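Local coordinates for protein mandelate racemase/muconate lactonizing enzyme/Enolase superfamily (Rhodobacter sphaeroides, PDB 2HZG) that pairs an alpha+beta capping domain with a modified TIM barrel that binds a sodium ion, as a member of the enolase superfamily, at residues 225-230 with 273-278; 80-85 with 108-113; 17-20 with 25-28; 159-164 with 328-333; 9-14 with 39-44. One frame throughout, in Å; residues are numbered along the deposited sequence.

How the contacts relate
Contacts 1 and 4 both sit on the parallel barrel sheet, the first buried inside it beside the sodium ion, the second nearer the surface where residues of the second and eighth strands meet across the first. Contacts 2, 3 and 5 belong to the N-terminal domain. Contact 5 is buried and purely aromatic, spanning the outer strands of the three-stranded sheet; contact 3 lies at that sheet's loop end, partly buried and polar, close to the second subunit. Contact 2 is a buried helix pair, aliphatic on one side and with an indole on the other, tied to contact 5 where Asp112 OD2 approaches Trp41 N (2.9 Å), probably as a hydrogen bond. Charge is concentrated at contact 1; contacts 2, 4 and 5 meet through carbon.

Contact 1: 225-230 with 273-278; sequences WLEEPF and FIQIDC. With NA (sodium ion), chain C.
This is a buried, mixed aromatic and polar contact inside the barrel, between strand 225-227 and strand 273-276, next but one to each other in the parallel sheet. Strand 249-252 runs between them, which is why the two axes stay 9.6 Å apart and side chains alone bridge the gap. Trp225 sets its six-membered ring obliquely against Phe273, planes at 48°, with CE3 poised over the centre of the phenylalanine ring, 3.7 Å from Phe273 CG. On Trp225, CG sits between the backbone N and the carbonyl carbon (chi1 78°), which swings the indole across toward strand 273-276. Gln275 comes from the opposite direction, its amide almost perpendicular to the indole, and brings NE2 above the indole plane near the rim, 3.2 Å from Trp225 CZ2. The same NE2 gives a weak, bent hydrogen bond to Glu227 OE1 (2.9 Å). Glu227 belongs to the metal site that the enolase-superfamily barrel carries at the C-terminal ends of its strands: OE2 binds the sodium ion at 2.3 Å, alongside Asp199, Glu254 and three waters. Its other oxygen, OE1, takes Trp225 NE1 on the anti lone pair at 3.0 Å, with the oxygen tilted 26° out of the indole plane, and also forms a salt bridge with Lys165. The metal on one oxygen and the indole, amide and lysine nitrogens on the other should limit the rotation of the carboxylate.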
# COMPACT_ATOMS: atom_id res chain seq x y z
N TRP A 225 0.19 -8.97 25.40
CA TRP A 225 -0.28 -8.07 24.37
C TRP A 225 -1.25 -8.76 23.44
O TRP A 225 -1.26 -10.00 23.30
CB TRP A 225 0.89 -7.40 23.59
CG TRP A 225 1.60 -8.26 22.53
CD1 TRP A 225 1.03 -8.90 21.44
CD2 TRP A 225 3.01 -8.51 22.44
NE1 TRP A 225 2.02 -9.55 20.70
CE2 TRP A 225 3.24 -9.31 21.30
CE3 TRP A 225 4.11 -8.13 23.22
CZ2 TRP A 225 4.52 -9.75 20.93
CZ3 TRP A 225 5.37 -8.56 22.86
CH2 TRP A 225 5.56 -9.36 21.71
N LEU A 226 -2.06 -7.93 22.81
CA LEU A 226 -3.01 -8.33 21.80
C LEU A 226 -2.55 -7.65 20.53
O LEU A 226 -2.52 -6.43 20.45
CB LEU A 226 -4.42 -7.86 22.18
CG LEU A 226 -5.49 -8.05 21.09
CD1 LEU A 226 -5.69 -9.55 20.78
CD2 LEU A 226 -6.80 -7.35 21.52
N GLU A 227 -2.19 -8.46 19.54
CA GLU A 227 -1.51 -8.00 18.33
C GLU A 227 -2.48 -7.91 17.15
O GLU A 227 -3.32 -8.79 16.96
CB GLU A 227 -0.34 -8.95 18.05
CG GLU A 227 0.41 -8.72 16.76
CD GLU A 227 1.65 -9.58 16.66
OE1 GLU A 227 2.21 -9.98 17.71
OE2 GLU A 227 2.10 -9.83 15.52
N GLU A 228 -2.37 -6.82 16.40
CA GLU A 228 -3.18 -6.61 15.19
C GLU A 228 -4.68 -6.84 15.39
O GLU A 228 -5.28 -7.64 14.66
CB GLU A 228 -2.68 -7.51 14.04
CG GLU A 228 -1.33 -7.08 13.45
CD GLU A 228 -1.32 -7.19 11.93
OE1 GLU A 228 -1.31 -6.10 11.26
OE2 GLU A 228 -1.35 -8.35 11.41
N PRO A 229 -5.31 -6.16 16.38
CA PRO A 229 -6.76 -6.42 16.53
C PRO A 229 -7.59 -6.01 15.30
O PRO A 229 -8.64 -6.57 15.06
CB PRO A 229 -7.16 -5.57 17.76
CG PRO A 229 -6.07 -4.49 17.85
CD PRO A 229 -4.80 -5.16 17.36
N PHE A 230 -7.11 -5.02 14.55
CA PHE A 230 -7.90 -4.36 13.50
C PHE A 230 -7.15 -4.22 12.18
O PHE A 230 -5.94 -4.50 12.12
CB PHE A 230 -8.30 -2.96 13.98
CG PHE A 230 -9.04 -2.95 15.30
CD1 PHE A 230 -10.32 -3.52 15.41
CD2 PHE A 230 -8.46 -2.36 16.42
CE1 PHE A 230 -11.01 -3.51 16.63
CE2 PHE A 230 -9.14 -2.34 17.65
CZ PHE A 230 -10.41 -2.91 17.76
N PHE A 273 3.58 -1.83 21.86
CA PHE A 273 4.65 -2.55 21.16
C PHE A 273 4.54 -2.27 19.68
O PHE A 273 3.50 -2.49 19.09
CB PHE A 273 4.56 -4.09 21.39
CG PHE A 273 4.67 -4.49 22.85
CD1 PHE A 273 5.92 -4.86 23.39
CD2 PHE A 273 3.55 -4.49 23.67
CE1 PHE A 273 6.03 -5.22 24.74
CE2 PHE A 273 3.65 -4.84 25.04
CZ PHE A 273 4.89 -5.21 25.57
N ILE A 274 5.63 -1.78 19.08
CA ILE A 274 5.70 -1.62 17.63
C ILE A 274 6.51 -2.79 17.07
O ILE A 274 7.57 -3.13 17.60
CB ILE A 274 6.26 -0.21 17.21
CG1 ILE A 274 6.19 0.01 15.68
CG2 ILE A 274 7.72 -0.01 17.70
CD1 ILE A 274 4.79 0.32 15.13
N GLN A 275 5.98 -3.42 16.04
CA GLN A 275 6.51 -4.67 15.53
C GLN A 275 6.73 -4.51 14.04
O GLN A 275 5.80 -4.23 13.28
CB GLN A 275 5.57 -5.84 15.80
CG GLN A 275 5.11 -5.93 17.26
CD GLN A 275 3.96 -6.90 17.45
OE1 GLN A 275 2.90 -6.76 16.84
NE2 GLN A 275 4.16 -7.88 18.33
N ILE A 276 7.98 -4.68 13.63
CA ILE A 276 8.36 -4.30 12.27
C ILE A 276 8.98 -5.46 11.51
O ILE A 276 9.86 -6.15 12.01
CB ILE A 276 9.34 -3.10 12.27
CG1 ILE A 276 8.71 -1.88 12.97
CG2 ILE A 276 9.86 -2.82 10.84
CD1 ILE A 276 7.49 -1.28 12.26
N ASP A 277 8.48 -5.65 10.30
CA ASP A 277 9.01 -6.63 9.39
C ASP A 277 9.91 -5.92 8.37
O ASP A 277 9.42 -5.17 7.54
CB ASP A 277 7.87 -7.36 8.67
CG ASP A 277 8.32 -8.64 8.03
OD1 ASP A 277 9.31 -8.62 7.28
OD2 ASP A 277 7.71 -9.70 8.27
N CYS A 278 11.22 -6.16 8.45
CA CYS A 278 12.16 -5.60 7.44
C CYS A 278 11.85 -6.05 6.02
O CYS A 278 12.16 -5.34 5.08
CB CYS A 278 13.61 -5.94 7.78
SG CYS A 278 14.11 -4.97 9.18
NA NA C . 1.60 -11.10 13.61
O HOH W 1 -1.00 -10.37 12.73
O HOH W 2 1.62 -12.13 11.38
O HOH W 3 3.49 -12.80 13.96

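Contact 2: 80-85 with 108-113; sequences DDIARI and MALWDL
Ile82 is the bump of this helix pair: it fills the hollow between Leu110 and Trp111 on the facing helix. The segments of helix 79-92 and helix 99-118 run nearly antiparallel, at 164°, with their axes 10.1 Å apart, and both belong to the helical part of the N-terminal domain of the enolase superfamily. With chi2 at 178°, Ile82 is stretched out beyond CG1 and drives CD1 over the face of the indole, 3.6 Å from the centroid of the five-membered ring of Trp111 and close to its normal, a CH-pi contact. The second branch, CG2, reaches the pyrrole side, 3.6 Å from Trp111 NE1. Leu110 walls the hollow from the other side, lying antiparallel alongside the isoleucine, its CB 3.7 Å from Ile82 CG1. One turn on, Ile85 CD1 meets Leu110 CD1 more loosely at 4.2 Å. Leu76 touches both Ile82 and Leu110, and Val33 of strand 27-35 backs Leu110. The indole N-H bonds to Glu107, one turn back on the same helix, which probably helps hold the ring that Ile82 packs on. No hydrogen bond joins the two segments, so they hold together by shape and dispersion.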
# COMPACT_ATOMS: atom_id res chain seq x y z
N ASP A 80 25.52 5.12 2.72
CA ASP A 80 24.79 6.27 2.21
C ASP A 80 24.14 6.03 0.85
O ASP A 80 23.12 6.62 0.57
CB ASP A 80 25.69 7.49 2.11
CG ASP A 80 26.00 8.10 3.46
OD1 ASP A 80 25.48 7.62 4.50
OD2 ASP A 80 26.77 9.08 3.48
N ASP A 81 24.76 5.19 0.01
CA ASP A 81 24.16 4.82 -1.28
C ASP A 81 22.92 3.95 -1.14
O ASP A 81 22.07 3.99 -2.01
CB ASP A 81 25.16 4.10 -2.18
CG ASP A 81 26.20 5.04 -2.75
OD1 ASP A 81 25.81 6.09 -3.33
OD2 ASP A 81 27.39 4.72 -2.60
N ILE A 82 22.81 3.19 -0.05
CA ILE A 82 21.61 2.38 0.20
C ILE A 82 20.40 3.30 0.37
O ILE A 82 19.39 3.14 -0.31
CB ILE A 82 21.76 1.41 1.41
CG1 ILE A 82 22.93 0.44 1.16
CG2 ILE A 82 20.41 0.68 1.64
CD1 ILE A 82 23.25 -0.56 2.30
N ALA A 83 20.54 4.27 1.27
CA ALA A 83 19.54 5.33 1.47
C ALA A 83 19.21 6.03 0.16
O ALA A 83 18.03 6.26 -0.16
CB ALA A 83 20.01 6.34 2.54
N ARG A 84 20.25 6.34 -0.61
CA ARG A 84 20.09 7.04 -1.88
C ARG A 84 19.26 6.21 -2.86
O ARG A 84 18.32 6.71 -3.49
CB ARG A 84 21.45 7.39 -2.49
CG ARG A 84 21.39 8.34 -3.67
CD ARG A 84 22.80 8.54 -4.31
NE ARG A 84 23.42 7.28 -4.70
CZ ARG A 84 23.05 6.56 -5.75
NH1 ARG A 84 22.06 6.97 -6.54
NH2 ARG A 84 23.68 5.42 -6.02
N ILE A 85 19.62 4.93 -2.98
CA ILE A 85 18.92 4.04 -3.88
C ILE A 85 17.46 3.83 -3.46
O ILE A 85 16.55 3.84 -4.31
CB ILE A 85 19.68 2.68 -4.01
CG1 ILE A 85 20.99 2.90 -4.80
CG2 ILE A 85 18.78 1.62 -4.69
CD1 ILE A 85 22.01 1.72 -4.73
N MET A 108 17.77 -4.85 2.04
CA MET A 108 18.49 -5.67 3.00
C MET A 108 19.66 -6.43 2.36
O MET A 108 20.68 -6.61 3.02
CB MET A 108 17.55 -6.60 3.80
CG MET A 108 17.06 -7.82 3.08
SD MET A 108 16.09 -8.94 4.13
CE MET A 108 14.72 -7.84 4.54
N ALA A 109 19.52 -6.83 1.08
CA ALA A 109 20.62 -7.48 0.33
C ALA A 109 21.80 -6.53 0.14
O ALA A 109 22.95 -6.98 0.08
CB ALA A 109 20.13 -8.00 -1.04
N LEU A 110 21.53 -5.23 0.06
CA LEU A 110 22.57 -4.20 0.00
C LEU A 110 23.37 -4.09 1.30
O LEU A 110 24.60 -3.99 1.26
CB LEU A 110 21.99 -2.83 -0.39
CG LEU A 110 21.27 -2.77 -1.73
CD1 LEU A 110 20.92 -1.31 -2.06
CD2 LEU A 110 22.14 -3.41 -2.81
N TRP A 111 22.68 -4.12 2.43
CA TRP A 111 23.34 -4.21 3.72
C TRP A 111 24.17 -5.48 3.87
O TRP A 111 25.29 -5.41 4.37
CB TRP A 111 22.33 -4.13 4.86
CG TRP A 111 21.68 -2.77 4.94
CD1 TRP A 111 20.43 -2.44 4.53
CD2 TRP A 111 22.26 -1.58 5.47
NE1 TRP A 111 20.19 -1.11 4.78
CE2 TRP A 111 21.30 -0.56 5.34
CE3 TRP A 111 23.52 -1.27 6.04
CZ2 TRP A 111 21.54 0.76 5.76
CZ3 TRP A 111 23.75 0.03 6.45
CH2 TRP A 111 22.77 1.03 6.32
N ASP A 112 23.61 -6.61 3.44
CA ASP A 112 24.33 -7.88 3.42
C ASP A 112 25.60 -7.78 2.55
O ASP A 112 26.69 -8.14 3.00
CB ASP A 112 23.40 -9.01 2.95
CG ASP A 112 23.99 -10.41 3.20
OD1 ASP A 112 24.57 -10.63 4.30
OD2 ASP A 112 23.88 -11.28 2.32
N LEU A 113 25.44 -7.27 1.31
CA LEU A 113 26.56 -7.12 0.37
C LEU A 113 27.64 -6.21 0.96
O LEU A 113 28.80 -6.58 1.02
CB LEU A 113 26.06 -6.55 -0.98
CG LEU A 113 26.97 -6.54 -2.23
CD1 LEU A 113 26.12 -6.36 -3.50
CD2 LEU A 113 28.09 -5.49 -2.17

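Contact 3: 17-20 with 25-28; sequences EVTD and SQDA
Gln26 runs roughly perpendicular to the side chain of Thr19, sending its amide out to grip the backbone of the loop on both sides of that threonine's CA. OE1 accepts from Thr19 N in a short, nearly straight bond of 2.7 Å, at 172°, the donor lying 19° off the plane of the amide carbonyl. NE2 returns a longer bond to Thr19 O (3.3 Å), approaching from above the plane of that carbonyl. The glutamine can do this because its chain is extended beyond CG (chi2 -172°), which carries the amide across to the loop. Val18 is set obliquely to it, with CG1 3.8 Å from Gln26 OE1. A water donates to both Gln26 OE1 (2.9 Å) and Glu17 O (2.8 Å), extending the grip two residues back along the loop. The hydroxyl of Thr19 is bonded to Ala21 N, and Gln26 NE2 also makes a weak bond to Asp23 O, within the loop. Val18 and Gln26 pack on Ser60 and His61 of the second subunit. The loop links strand 5-14 to strand 27-35, antiparallel neighbours in the N-terminal sheet, and the backbone of Gln26 pairs with Met15 just ahead of that ladder.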
# COMPACT_ATOMS: atom_id res chain seq x y z
N GLU A 17 3.07 -27.58 -1.80
CA GLU A 17 1.69 -27.22 -1.54
C GLU A 17 1.67 -25.94 -0.70
O GLU A 17 2.55 -25.73 0.15
CB GLU A 17 0.98 -28.37 -0.79
CG GLU A 17 0.65 -29.60 -1.66
CD GLU A 17 1.84 -30.53 -1.91
OE1 GLU A 17 2.68 -30.71 -0.99
OE2 GLU A 17 1.91 -31.10 -3.02
N VAL A 18 0.71 -25.08 -0.97
CA VAL A 18 0.51 -23.90 -0.14
C VAL A 18 -0.93 -24.04 0.37
O VAL A 18 -1.82 -24.32 -0.43
CB VAL A 18 0.71 -22.60 -0.97
CG1 VAL A 18 0.40 -21.36 -0.13
CG2 VAL A 18 2.16 -22.51 -1.51
N THR A 19 -1.13 -23.86 1.67
CA THR A 19 -2.44 -23.93 2.29
C THR A 19 -2.99 -22.54 2.60
O THR A 19 -2.30 -21.53 2.38
CB THR A 19 -2.41 -24.70 3.63
OG1 THR A 19 -1.77 -23.89 4.63
CG2 THR A 19 -1.67 -26.05 3.48
N ASP A 20 -4.21 -22.51 3.13
CA ASP A 20 -4.86 -21.27 3.56
C ASP A 20 -4.54 -20.87 5.00
O ASP A 20 -5.14 -19.92 5.53
CB ASP A 20 -6.39 -21.34 3.34
CG ASP A 20 -6.77 -21.21 1.86
OD1 ASP A 20 -6.10 -20.44 1.12
OD2 ASP A 20 -7.74 -21.86 1.43
N SER A 25 5.66 -18.51 5.84
CA SER A 25 6.83 -19.36 5.60
C SER A 25 6.64 -20.35 4.46
O SER A 25 7.56 -21.09 4.12
CB SER A 25 7.26 -20.08 6.90
OG SER A 25 6.37 -21.13 7.23
N GLN A 26 5.46 -20.33 3.84
CA GLN A 26 5.12 -21.30 2.79
C GLN A 26 5.73 -20.98 1.44
O GLN A 26 5.85 -21.86 0.60
CB GLN A 26 3.60 -21.42 2.62
CG GLN A 26 2.87 -21.79 3.91
CD GLN A 26 1.40 -22.07 3.64
OE1 GLN A 26 1.06 -23.14 3.15
NE2 GLN A 26 0.53 -21.12 3.97
N ASP A 27 6.09 -19.72 1.23
CA ASP A 27 6.76 -19.32 0.01
C ASP A 27 7.70 -18.17 0.33
O ASP A 27 7.74 -17.72 1.48
CB ASP A 27 5.78 -19.07 -1.18
CG ASP A 27 5.12 -17.70 -1.16
OD1 ASP A 27 5.27 -16.94 -0.19
OD2 ASP A 27 4.44 -17.37 -2.16
N ALA A 28 8.50 -17.75 -0.65
CA ALA A 28 9.49 -16.69 -0.42
C ALA A 28 9.88 -16.04 -1.73
O ALA A 28 9.82 -16.67 -2.79
CB ALA A 28 10.76 -17.25 0.29
O HOH W 4 3.07 -25.17 2.85

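Contact 4: 159-164 with 328-333; sequences DGFAAV and CEYPAA
The closing region of the barrel wall brings these segments together: strand 163-167, the second of the eight parallel strands, and strand 327-331, the last, lie on either side of the first strand, 135-141. Opposite ends of the two strands are involved: Phe161 lies in the loop just before the N-terminal end of strand 163-167 and points toward Tyr330, near the C-terminal end of strand 327-331, and Ala332 just beyond it. Phe161 and Tyr330 cross at about a right angle as side chains, but their rings are inclined at only 44°, with centroids 5.9 Å apart, so the pair is oblique. The touching is done by the far end of the phenylalanine: CZ comes 3.7 Å from Tyr330 CD2, which lies near the plane of the Phe161 ring, at its edge. The methyl of Ala332 completes the contact, with CB 4.2 Å from Phe161 CZ. Tyr330 has CG opposite its backbone N (chi1 -172°), and this sends the ring out from the strand toward the phenylalanine. Ala138 of the first strand touches both Phe161 and Ala332, while Ala156 of helix 146-158 packs on Phe161 and His309 meets the tyrosine ring. Just before Phe161, Gly160 ends helix 146-158 in a Schellman motif with a positive phi of 104°, and the chain then leads into the strand. A helix packed outside, a short loop and then the next parallel strand, with the eighth strand returning beside the first, is the pattern of the TIM barrel in its enolase-superfamily form.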
# COMPACT_ATOMS: atom_id res chain seq x y z
N ASP A 159 10.62 -27.33 24.87
CA ASP A 159 11.78 -26.96 24.04
C ASP A 159 12.62 -25.86 24.67
O ASP A 159 13.68 -25.53 24.16
CB ASP A 159 11.34 -26.53 22.63
CG ASP A 159 10.87 -27.69 21.77
OD1 ASP A 159 11.13 -28.87 22.11
OD2 ASP A 159 10.23 -27.41 20.74
N GLY A 160 12.14 -25.28 25.75
CA GLY A 160 12.90 -24.27 26.45
C GLY A 160 12.45 -22.83 26.26
O GLY A 160 13.07 -21.92 26.80
N PHE A 161 11.38 -22.61 25.51
CA PHE A 161 10.84 -21.26 25.39
C PHE A 161 10.18 -20.83 26.68
O PHE A 161 9.38 -21.57 27.26
CB PHE A 161 9.82 -21.18 24.25
CG PHE A 161 10.42 -21.28 22.89
CD1 PHE A 161 11.05 -20.17 22.31
CD2 PHE A 161 10.35 -22.48 22.18
CE1 PHE A 161 11.60 -20.24 21.05
CE2 PHE A 161 10.91 -22.57 20.89
CZ PHE A 161 11.54 -21.44 20.33
N ALA A 162 10.52 -19.62 27.10
CA ALA A 162 9.94 -18.98 28.27
C ALA A 162 8.76 -18.07 27.92
O ALA A 162 8.15 -17.45 28.80
CB ALA A 162 11.01 -18.17 28.98
N ALA A 163 8.46 -17.96 26.63
CA ALA A 163 7.39 -17.08 26.15
C ALA A 163 6.85 -17.65 24.86
O ALA A 163 7.60 -18.23 24.07
CB ALA A 163 7.89 -15.65 25.97
N VAL A 164 5.53 -17.55 24.67
CA VAL A 164 4.86 -18.09 23.47
C VAL A 164 3.80 -17.09 22.97
O VAL A 164 3.12 -16.44 23.78
CB VAL A 164 4.17 -19.47 23.73
CG1 VAL A 164 3.45 -19.97 22.49
CG2 VAL A 164 5.18 -20.53 24.20
N CYS A 328 12.27 -10.84 21.26
CA CYS A 328 12.15 -10.93 19.82
C CYS A 328 11.21 -12.05 19.45
O CYS A 328 11.08 -13.02 20.20
CB CYS A 328 13.52 -11.14 19.14
SG CYS A 328 14.31 -12.73 19.51
N GLU A 329 10.58 -11.89 18.30
CA GLU A 329 9.79 -12.95 17.71
C GLU A 329 10.68 -14.02 17.08
O GLU A 329 11.62 -13.72 16.34
CB GLU A 329 8.81 -12.40 16.66
CG GLU A 329 7.83 -13.45 16.15
CD GLU A 329 6.68 -12.88 15.33
OE1 GLU A 329 6.81 -11.74 14.83
OE2 GLU A 329 5.65 -13.59 15.16
N TYR A 330 10.35 -15.27 17.37
CA TYR A 330 11.07 -16.40 16.84
C TYR A 330 10.10 -17.40 16.20
O TYR A 330 9.29 -17.98 16.90
CB TYR A 330 11.90 -17.09 17.95
CG TYR A 330 12.82 -18.15 17.41
CD1 TYR A 330 14.12 -17.83 16.98
CD2 TYR A 330 12.38 -19.46 17.26
CE1 TYR A 330 14.96 -18.82 16.44
CE2 TYR A 330 13.21 -20.45 16.73
CZ TYR A 330 14.50 -20.12 16.33
OH TYR A 330 15.30 -21.10 15.80
N PRO A 331 10.22 -17.65 14.88
CA PRO A 331 9.29 -18.61 14.28
C PRO A 331 9.59 -20.04 14.76
O PRO A 331 10.62 -20.61 14.40
CB PRO A 331 9.55 -18.49 12.77
CG PRO A 331 10.82 -17.82 12.63
CD PRO A 331 11.20 -17.13 13.91
N ALA A 332 8.69 -20.60 15.56
CA ALA A 332 8.95 -21.87 16.22
C ALA A 332 8.46 -23.10 15.43
O ALA A 332 8.89 -24.21 15.69
CB ALA A 332 8.37 -21.85 17.64
N ALA A 333 7.58 -22.90 14.45
CA ALA A 333 7.14 -24.02 13.61
C ALA A 333 7.11 -23.63 12.12
O ALA A 333 6.09 -23.86 11.44
CB ALA A 333 5.76 -24.57 14.07

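Contact 5: 9-14 with 39-44; sequences DLFYLS and IGWGEC
Trp41 and Phe11 meet across the three-stranded antiparallel sheet of the N-terminal domain, the sheet of the enolase-type capping domain. Strand 27-35 runs between the two segments, so the outer strands have no backbone bonds to each other: Phe11 and Glu43, the nearest pair by CA, are still 9.4 Å apart. Along the second segment, Ile39 packs on Arg32 and Ala34 of the central strand and gives its carbonyl to Arg116. Gly40 carries the chain on to Trp41, whose backbone N is bonded to Asp112 of helix 99-118. From there the indole stretches across the middle strand, touching Arg32, with CG turned to the backbone N side, away from the carbonyl carbon (chi1 -78°). Past Gly42, Glu43 packs on Leu30 and bonds through OE1 to Ser308 of the barrel domain, so this strand also faces the other half of the protein. Leu371 of helix 368-374 packs on both aromatic residues. The side chains of Phe11 and Trp41 lie nearly square to each other, yet the Phe11 ring and the six-membered ring of Trp41 have planes 40° apart and centroids separated by 5.5 Å, an oblique pair. Two rim atoms of each ring do the touching: Phe11 CD2 lies 3.8 Å from Trp41 CZ3, and Phe11 CE2 lies 3.7 Å from Trp41 CH2.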
# COMPACT_ATOMS: atom_id res chain seq x y z
N ASP A 9 19.10 -10.78 -9.01
CA ASP A 9 18.38 -11.98 -9.36
C ASP A 9 17.34 -12.30 -8.31
O ASP A 9 17.62 -12.27 -7.10
CB ASP A 9 19.33 -13.17 -9.56
CG ASP A 9 20.25 -12.95 -10.75
OD1 ASP A 9 19.72 -12.73 -11.86
OD2 ASP A 9 21.48 -12.95 -10.55
N LEU A 10 16.15 -12.62 -8.82
CA LEU A 10 14.95 -12.82 -8.01
C LEU A 10 14.52 -14.27 -8.09
O LEU A 10 14.21 -14.77 -9.17
CB LEU A 10 13.84 -11.92 -8.55
CG LEU A 10 14.13 -10.41 -8.72
CD1 LEU A 10 12.85 -9.63 -9.13
CD2 LEU A 10 14.74 -9.82 -7.44
N PHE A 11 14.45 -14.92 -6.93
CA PHE A 11 14.13 -16.33 -6.81
C PHE A 11 12.79 -16.52 -6.12
O PHE A 11 12.66 -16.27 -4.93
CB PHE A 11 15.23 -17.04 -6.01
CG PHE A 11 16.58 -17.01 -6.68
CD1 PHE A 11 16.99 -18.10 -7.46
CD2 PHE A 11 17.42 -15.90 -6.56
CE1 PHE A 11 18.23 -18.09 -8.09
CE2 PHE A 11 18.66 -15.88 -7.19
CZ PHE A 11 19.07 -16.98 -7.97
N TYR A 12 11.79 -16.96 -6.89
CA TYR A 12 10.47 -17.26 -6.35
C TYR A 12 10.56 -18.68 -5.79
O TYR A 12 10.71 -19.63 -6.54
CB TYR A 12 9.42 -17.17 -7.47
CG TYR A 12 7.93 -17.31 -7.09
CD1 TYR A 12 7.52 -17.77 -5.83
CD2 TYR A 12 6.94 -17.01 -8.04
CE1 TYR A 12 6.14 -17.90 -5.51
CE2 TYR A 12 5.58 -17.13 -7.74
CZ TYR A 12 5.18 -17.57 -6.49
OH TYR A 12 3.82 -17.69 -6.22
N LEU A 13 10.50 -18.82 -4.46
CA LEU A 13 10.55 -20.14 -3.87
C LEU A 13 9.19 -20.50 -3.30
O LEU A 13 8.49 -19.63 -2.79
CB LEU A 13 11.60 -20.20 -2.74
CG LEU A 13 13.04 -19.85 -3.13
CD1 LEU A 13 13.95 -20.17 -1.95
CD2 LEU A 13 13.47 -20.59 -4.40
N SER A 14 8.83 -21.79 -3.36
CA SER A 14 7.57 -22.23 -2.76
C SER A 14 7.65 -23.67 -2.27
O SER A 14 8.27 -24.51 -2.90
CB SER A 14 6.41 -22.11 -3.79
OG SER A 14 5.15 -22.38 -3.19
N ILE A 39 28.53 -10.24 -3.36
CA ILE A 39 27.15 -10.74 -3.30
C ILE A 39 26.47 -10.30 -2.00
O ILE A 39 27.11 -10.20 -0.95
CB ILE A 39 27.12 -12.31 -3.44
CG1 ILE A 39 27.65 -12.74 -4.82
CG2 ILE A 39 25.73 -12.89 -3.25
CD1 ILE A 39 26.86 -12.20 -6.00
N GLY A 40 25.18 -10.02 -2.09
CA GLY A 40 24.35 -9.93 -0.89
C GLY A 40 22.99 -10.53 -1.15
O GLY A 40 22.50 -10.53 -2.30
N TRP A 41 22.36 -11.04 -0.09
CA TRP A 41 21.05 -11.66 -0.22
C TRP A 41 20.07 -10.95 0.67
O TRP A 41 20.42 -10.48 1.77
CB TRP A 41 21.10 -13.12 0.23
CG TRP A 41 21.68 -14.05 -0.75
CD1 TRP A 41 23.01 -14.42 -0.85
CD2 TRP A 41 20.99 -14.78 -1.77
NE1 TRP A 41 23.17 -15.33 -1.87
CE2 TRP A 41 21.95 -15.57 -2.45
CE3 TRP A 41 19.64 -14.85 -2.18
CZ2 TRP A 41 21.61 -16.42 -3.51
CZ3 TRP A 41 19.31 -15.70 -3.24
CH2 TRP A 41 20.29 -16.46 -3.90
N GLY A 42 18.82 -10.93 0.21
CA GLY A 42 17.72 -10.43 1.01
C GLY A 42 16.45 -11.23 0.71
O GLY A 42 16.44 -12.07 -0.19
N GLU A 43 15.40 -10.96 1.47
CA GLU A 43 14.14 -11.66 1.33
C GLU A 43 12.98 -10.65 1.44
O GLU A 43 12.94 -9.83 2.36
CB GLU A 43 14.03 -12.75 2.41
CG GLU A 43 12.74 -13.61 2.35
CD GLU A 43 12.76 -14.73 3.39
OE1 GLU A 43 13.88 -15.17 3.78
OE2 GLU A 43 11.67 -15.16 3.83
N CYS A 44 12.06 -10.70 0.47
CA CYS A 44 10.85 -9.89 0.52
C CYS A 44 9.76 -10.69 1.22
O CYS A 44 9.50 -11.84 0.85
CB CYS A 44 10.36 -9.55 -0.90
SG CYS A 44 11.56 -8.74 -1.94